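Local coordinates for HTH-type transcriptional activator AmpR (Pseudomonas aeruginosa PAO1, PDB 5MMH), which activates transcription of the beta-lactamase gene ampC by binding its promoter, and recognises cell-wall-derived muropeptides through the effector-binding domain, at residues L59-R64 and L184-S189; D137-M142 and A153-A158. All coordinates share one frame; numbering follows the deposited sequence.

In the fold
This chain is the effector-binding domain of a LysR-type regulator, with the periplasmic-binding-protein-like fold. From the N terminus, strand 13-19, helix 20-37 and strand 42-48 come first. After helix 54-57, strand 61-66 supplies the first half of interaction 1. Segment 184-189, on strand 181-187, comes 120 residues after the end of segment 59-64, so this contact closes a long loop. Interaction 2 is nested inside that loop and closes a short one, from the start of helix 139-147 to strand 153-156. The contacts do not touch, and their centres are about 23 Å apart. Both reach the same mixed sheet: interaction 1 joins two inner strands, and interaction 2 packs a helix on an outermost strand.

Interaction 1: L59-R64 and L184-S189; sequences LDYAIR and LTRLQS
L184 lies over the ring of Y61. Its CD2 is 4.0 Å from the ring centroid, 13° off the ring normal, in a CH-pi contact. With L184 CG anti to its own N (chi1 176°), the branch is turned toward the tyrosine, and L184 CD1 lies 3.5 Å from Y61 CG. L184 CD1 also lies 3.8 Å from I63 CG1. I63 and L184 form a non-hydrogen-bonded pair of this antiparallel ladder.

T185 and A62 form the hydrogen-bonded pair. A62 N donates to T185 O, and T185 N donates back to A62 O at 2.9 Å. T185 OG1 also donates to A62 O at 2.9 Å. The two donors reach this oxygen from opposite faces of its carbonyl plane, so it is gripped twice. T185 O lies in the plane of the Y61 ring, at its edge, 3.3 Å from Y61 CD1. A water joins T185 OG1 to R64 NH1, at the edge of the guanidinium.

R186 brings CB to 3.7 Å from Y61 CD1. The planes of its guanidinium and that ring are 77° apart, and it is R186 CB, not the guanidinium, that touches the ring. A second water links L187 N to D60 O, beyond the last paired residues. R186 NE forms a salt bridge with E192, and the D60 carboxylate is bound by R190 and T15 N.

Strand 61-66 lies between strands 13-19 and 181-187. M196 and R200 of helix 194-215 touch Y61, I54 of helix 54-57 touches A62 and T185, and strand 73-86 flanks 181-187 on its other side.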
loop_
_atom_site.group_PDB
_atom_site.type_symbol
_atom_site.label_atom_id
_atom_site.label_comp_id
_atom_site.label_asym_id
_atom_site.label_seq_id
_atom_site.Cartn_x
_atom_site.Cartn_y
_atom_site.Cartn_z
ATOM N N LEU A 59 -8.816 13.977 11.180
ATOM C CA LEU A 59 -7.488 13.857 11.771
ATOM C C LEU A 59 -7.139 15.106 12.575
ATOM O O LEU A 59 -7.489 16.221 12.184
ATOM C CB LEU A 59 -6.436 13.655 10.684
ATOM C CG LEU A 59 -6.686 12.494 9.721
ATOM C CD1 LEU A 59 -5.543 12.349 8.743
ATOM C CD2 LEU A 59 -6.834 11.242 10.521
ATOM N N ASP A 60 -6.435 14.917 13.699
ATOM C CA ASP A 60 -5.753 16.053 14.315
ATOM C C ASP A 60 -4.457 16.361 13.564
ATOM O O ASP A 60 -4.217 17.513 13.189
ATOM C CB ASP A 60 -5.493 15.778 15.806
ATOM C CG ASP A 60 -6.787 15.494 16.590
ATOM O OD1 ASP A 60 -7.760 16.250 16.423
ATOM O OD2 ASP A 60 -6.855 14.497 17.351
ATOM N N TYR A 61 -3.624 15.338 13.306
ATOM C CA TYR A 61 -2.421 15.469 12.484
ATOM C C TYR A 61 -2.415 14.489 11.315
ATOM O O TYR A 61 -2.943 13.377 11.409
ATOM C CB TYR A 61 -1.155 15.197 13.276
ATOM C CG TYR A 61 -0.694 16.236 14.298
ATOM C CD1 TYR A 61 -0.301 17.522 13.915
ATOM C CD2 TYR A 61 -0.565 15.887 15.628
ATOM C CE1 TYR A 61 0.164 18.460 14.868
ATOM C CE2 TYR A 61 -0.093 16.803 16.589
ATOM C CZ TYR A 61 0.272 18.076 16.199
ATOM O OH TYR A 61 0.717 18.945 17.157
ATOM N N ALA A 62 -1.726 14.871 10.243
ATOM C CA ALA A 62 -1.406 13.969 9.147
ATOM C C ALA A 62 0.088 14.022 8.849
ATOM O O ALA A 62 0.646 15.108 8.668
ATOM C CB ALA A 62 -2.188 14.317 7.876
ATOM N N ILE A 63 0.731 12.860 8.780
ATOM C CA ILE A 63 2.138 12.757 8.402
ATOM C C ILE A 63 2.208 12.365 6.936
ATOM O O ILE A 63 1.636 11.348 6.525
ATOM C CB ILE A 63 2.885 11.731 9.268
ATOM C CG1 ILE A 63 2.916 12.170 10.739
ATOM C CG2 ILE A 63 4.308 11.476 8.703
ATOM C CD1 ILE A 63 3.457 11.071 11.675
ATOM N N ARG A 64 2.894 13.157 6.124
ATOM C CA ARG A 64 2.914 12.847 4.700
ATOM C C ARG A 64 4.267 13.227 4.125
ATOM O O ARG A 64 5.123 13.790 4.813
ATOM C CB ARG A 64 1.764 13.548 3.985
ATOM C CG ARG A 64 1.762 15.021 4.168
ATOM C CD ARG A 64 0.377 15.568 3.933
ATOM N NE ARG A 64 -0.086 15.283 2.580
ATOM C CZ ARG A 64 -1.053 15.959 1.970
ATOM N NH1 ARG A 64 -1.662 16.962 2.595
ATOM N NH2 ARG A 64 -1.396 15.643 0.726
ATOM N N LEU A 184 5.141 16.456 9.696
ATOM C CA LEU A 184 3.955 16.429 10.542
ATOM C C LEU A 184 3.113 17.665 10.217
ATOM O O LEU A 184 3.547 18.795 10.453
ATOM C CB LEU A 184 4.339 16.383 12.014
ATOM C CG LEU A 184 3.164 16.454 12.979
ATOM C CD1 LEU A 184 2.354 15.136 12.971
ATOM C CD2 LEU A 184 3.682 16.755 14.354
ATOM N N THR A 185 1.923 17.458 9.654
ATOM C CA THR A 185 1.088 18.558 9.199
ATOM C C THR A 185 -0.192 18.626 10.019
ATOM O O THR A 185 -0.608 17.652 10.653
ATOM C CB THR A 185 0.741 18.433 7.705
ATOM O OG1 THR A 185 -0.390 17.565 7.522
ATOM C CG2 THR A 185 1.918 17.889 6.928
ATOM N N ARG A 186 -0.810 19.806 9.996
ATOM C CA ARG A 186 -2.033 20.086 10.729
ATOM C C ARG A 186 -2.750 21.220 10.004
ATOM O O ARG A 186 -2.120 22.006 9.293
ATOM C CB ARG A 186 -1.719 20.442 12.193
ATOM C CG ARG A 186 -2.578 21.513 12.800
ATOM C CD ARG A 186 -2.143 21.866 14.214
ATOM N NE ARG A 186 -1.114 22.891 14.197
ATOM C CZ ARG A 186 -1.362 24.189 14.095
ATOM N NH1 ARG A 186 -2.609 24.620 14.000
ATOM N NH2 ARG A 186 -0.359 25.053 14.079
ATOM N N LEU A 187 -4.074 21.277 10.147
ATOM C CA LEU A 187 -4.837 22.367 9.546
ATOM C C LEU A 187 -4.591 23.666 10.305
ATOM O O LEU A 187 -4.604 23.679 11.536
ATOM C CB LEU A 187 -6.332 22.029 9.541
ATOM C CG LEU A 187 -6.820 21.185 8.358
ATOM C CD1 LEU A 187 -8.335 20.982 8.418
ATOM C CD2 LEU A 187 -6.417 21.844 7.062
ATOM N N GLN A 188 -4.376 24.762 9.560
ATOM C CA GLN A 188 -4.243 26.092 10.168
ATOM C C GLN A 188 -5.478 26.467 10.981
ATOM O O GLN A 188 -5.370 27.205 11.968
ATOM C CB GLN A 188 -3.999 27.162 9.090
ATOM C CG GLN A 188 -2.543 27.603 8.892
ATOM C CD GLN A 188 -2.169 27.851 7.417
ATOM O OE1 GLN A 188 -3.023 27.860 6.527
ATOM N NE2 GLN A 188 -0.880 28.034 7.169
ATOM N N SER A 189 -6.649 25.955 10.580
ATOM C CA SER A 189 -7.934 26.265 11.205
ATOM C C SER A 189 -8.060 25.746 12.636
ATOM O O SER A 189 -8.900 26.242 13.398
ATOM C CB SER A 189 -9.060 25.660 10.370
ATOM O OG SER A 189 -8.807 25.803 8.985
HETATM O O HOH W 1 -5.428 19.477 11.773
HETATM O O HOH W 2 -1.782 17.879 5.164
#

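Interaction 2: D137-M142 and A153-A158; sequences DTSLAM and ALAPAA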
loop_
_atom_site.group_PDB
_atom_site.type_symbol
_atom_site.label_atom_id
_atom_site.label_comp_id
_atom_site.label_asym_id
_atom_site.label_seq_id
_atom_site.Cartn_x
_atom_site.Cartn_y
_atom_site.Cartn_z
ATOM N N ASP A 137 0.532 3.977 -6.268
ATOM C CA ASP A 137 0.022 4.945 -5.311
ATOM C C ASP A 137 0.812 4.907 -4.015
ATOM O O ASP A 137 0.850 5.906 -3.300
ATOM C CB ASP A 137 -1.476 4.710 -5.038
ATOM C CG ASP A 137 -1.767 3.469 -4.116
ATOM O OD1 ASP A 137 -1.263 2.337 -4.384
ATOM O OD2 ASP A 137 -2.578 3.614 -3.148
ATOM N N THR A 138 1.454 3.784 -3.712
ATOM C CA THR A 138 2.154 3.580 -2.451
ATOM C C THR A 138 3.428 2.798 -2.727
ATOM O O THR A 138 3.427 1.859 -3.534
ATOM C CB THR A 138 1.264 2.831 -1.405
ATOM O OG1 THR A 138 2.040 2.441 -0.266
ATOM C CG2 THR A 138 0.680 1.605 -1.970
ATOM N N SER A 139 4.507 3.197 -2.051
ATOM C CA SER A 139 5.779 2.499 -2.182
ATOM C C SER A 139 5.677 1.067 -1.695
ATOM O O SER A 139 6.410 0.195 -2.178
ATOM C CB SER A 139 6.870 3.235 -1.393
ATOM O OG SER A 139 7.116 4.515 -1.945
ATOM N N LEU A 140 4.796 0.803 -0.730
ATOM C CA LEU A 140 4.580 -0.579 -0.308
ATOM C C LEU A 140 4.177 -1.448 -1.488
ATOM O O LEU A 140 4.706 -2.550 -1.666
ATOM C CB LEU A 140 3.514 -0.640 0.775
ATOM C CG LEU A 140 3.938 -0.085 2.132
ATOM C CD1 LEU A 140 2.729 -0.122 3.044
ATOM C CD2 LEU A 140 5.116 -0.861 2.726
ATOM N N ALA A 141 3.242 -0.967 -2.312
ATOM C CA ALA A 141 2.842 -1.755 -3.471
ATOM C C ALA A 141 3.985 -1.849 -4.468
ATOM O O ALA A 141 4.193 -2.904 -5.079
ATOM C CB ALA A 141 1.600 -1.147 -4.130
ATOM N N MET A 142 4.756 -0.759 -4.611
ATOM C CA MET A 142 5.901 -0.733 -5.517
ATOM C C MET A 142 7.001 -1.698 -5.076
ATOM O O MET A 142 7.648 -2.330 -5.922
ATOM C CB MET A 142 6.454 0.688 -5.608
ATOM C CG MET A 142 7.678 0.810 -6.493
ATOM S SD MET A 142 8.663 2.319 -6.250
ATOM C CE MET A 142 7.491 3.612 -6.676
ATOM N N ALA A 153 12.477 -0.689 -8.442
ATOM C CA ALA A 153 11.830 0.345 -7.642
ATOM C C ALA A 153 12.752 1.530 -7.363
ATOM O O ALA A 153 13.978 1.408 -7.322
ATOM C CB ALA A 153 11.341 -0.226 -6.313
ATOM N N LEU A 154 12.126 2.686 -7.153
ATOM C CA LEU A 154 12.784 3.915 -6.726
ATOM C C LEU A 154 11.973 4.455 -5.557
ATOM O O LEU A 154 10.851 4.945 -5.741
ATOM C CB LEU A 154 12.870 4.928 -7.869
ATOM C CG LEU A 154 13.397 6.331 -7.554
ATOM C CD1 LEU A 154 14.838 6.280 -7.043
ATOM C CD2 LEU A 154 13.285 7.211 -8.790
ATOM N N ALA A 155 12.542 4.370 -4.360
ATOM C CA ALA A 155 11.779 4.530 -3.131
ATOM C C ALA A 155 12.747 4.923 -2.022
ATOM O O ALA A 155 13.971 4.856 -2.211
ATOM C CB ALA A 155 11.034 3.229 -2.781
ATOM N N PRO A 156 12.237 5.338 -0.855
ATOM C CA PRO A 156 13.131 5.694 0.269
ATOM C C PRO A 156 13.687 4.449 0.946
ATOM O O PRO A 156 12.935 3.645 1.500
ATOM C CB PRO A 156 12.216 6.481 1.220
ATOM C CG PRO A 156 11.021 6.877 0.402
ATOM C CD PRO A 156 10.846 5.758 -0.595
ATOM N N ALA A 157 15.015 4.296 0.906
ATOM C CA ALA A 157 15.660 3.146 1.548
ATOM C C ALA A 157 15.331 3.078 3.030
ATOM O O ALA A 157 15.148 1.988 3.587
ATOM C CB ALA A 157 17.184 3.212 1.377
ATOM N N ALA A 158 15.251 4.237 3.682
ATOM C CA ALA A 158 15.050 4.296 5.122
ATOM C C ALA A 158 13.672 3.814 5.542
ATOM O O ALA A 158 13.426 3.655 6.737
ATOM C CB ALA A 158 15.287 5.723 5.613
#
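The first turn of helix 139-147 packs here on strand 153-156, an outermost strand of the mixed sheet within this chain. M142 and A153 make the main contact. M142 SD lies 3.7 Å from A153 CB, and M142 CG touches the same methyl at 3.8 Å. The side chain leaves the helix with CG anti to the backbone N (chi1 178°) and stays extended through chi2 (-162°), which carries the sulfur across to the strand. The chain bends at chi3, and M142 CE lies 3.7 Å from L154 O.

The sulfur also meets backbone. L154 N donates a weak hydrogen bond to M142 SD at 3.6 Å. M142 SD is also 3.5 Å from L154 O, so the thioether meets both the N-H and the carbonyl oxygen of L154 as well as the strand methyls. A155 CB is a more distant neighbour of the sulfur.

The segments belong to the LysR effector-binding domain, whose fold is that of the periplasmic binding proteins. The chain runs from helix 139-147 through a short connection into strand 153-156. A153 and A155 direct their methyls toward the helix, while the CB of L154 points away from it. The L154 side chain packs on W115 and W118 of helix 114-121.

One turn before M142, S139 makes a looser contact. Its OG is 4.2 Å from both A155 CB and P156 CD.

T138 is the N-cap of the helix. Its OG1 accepts from L140 N at 3.2 Å, and its carbonyl oxygen accepts from M142 N. T21 of helix 20-37 touches T138, S139 and L140. The helix start also faces the second subunit: D137 OD1 hydrogen-bonds to T47 OG1 of the second subunit, and L140 and A141 pack on A141 and L140 of that subunit.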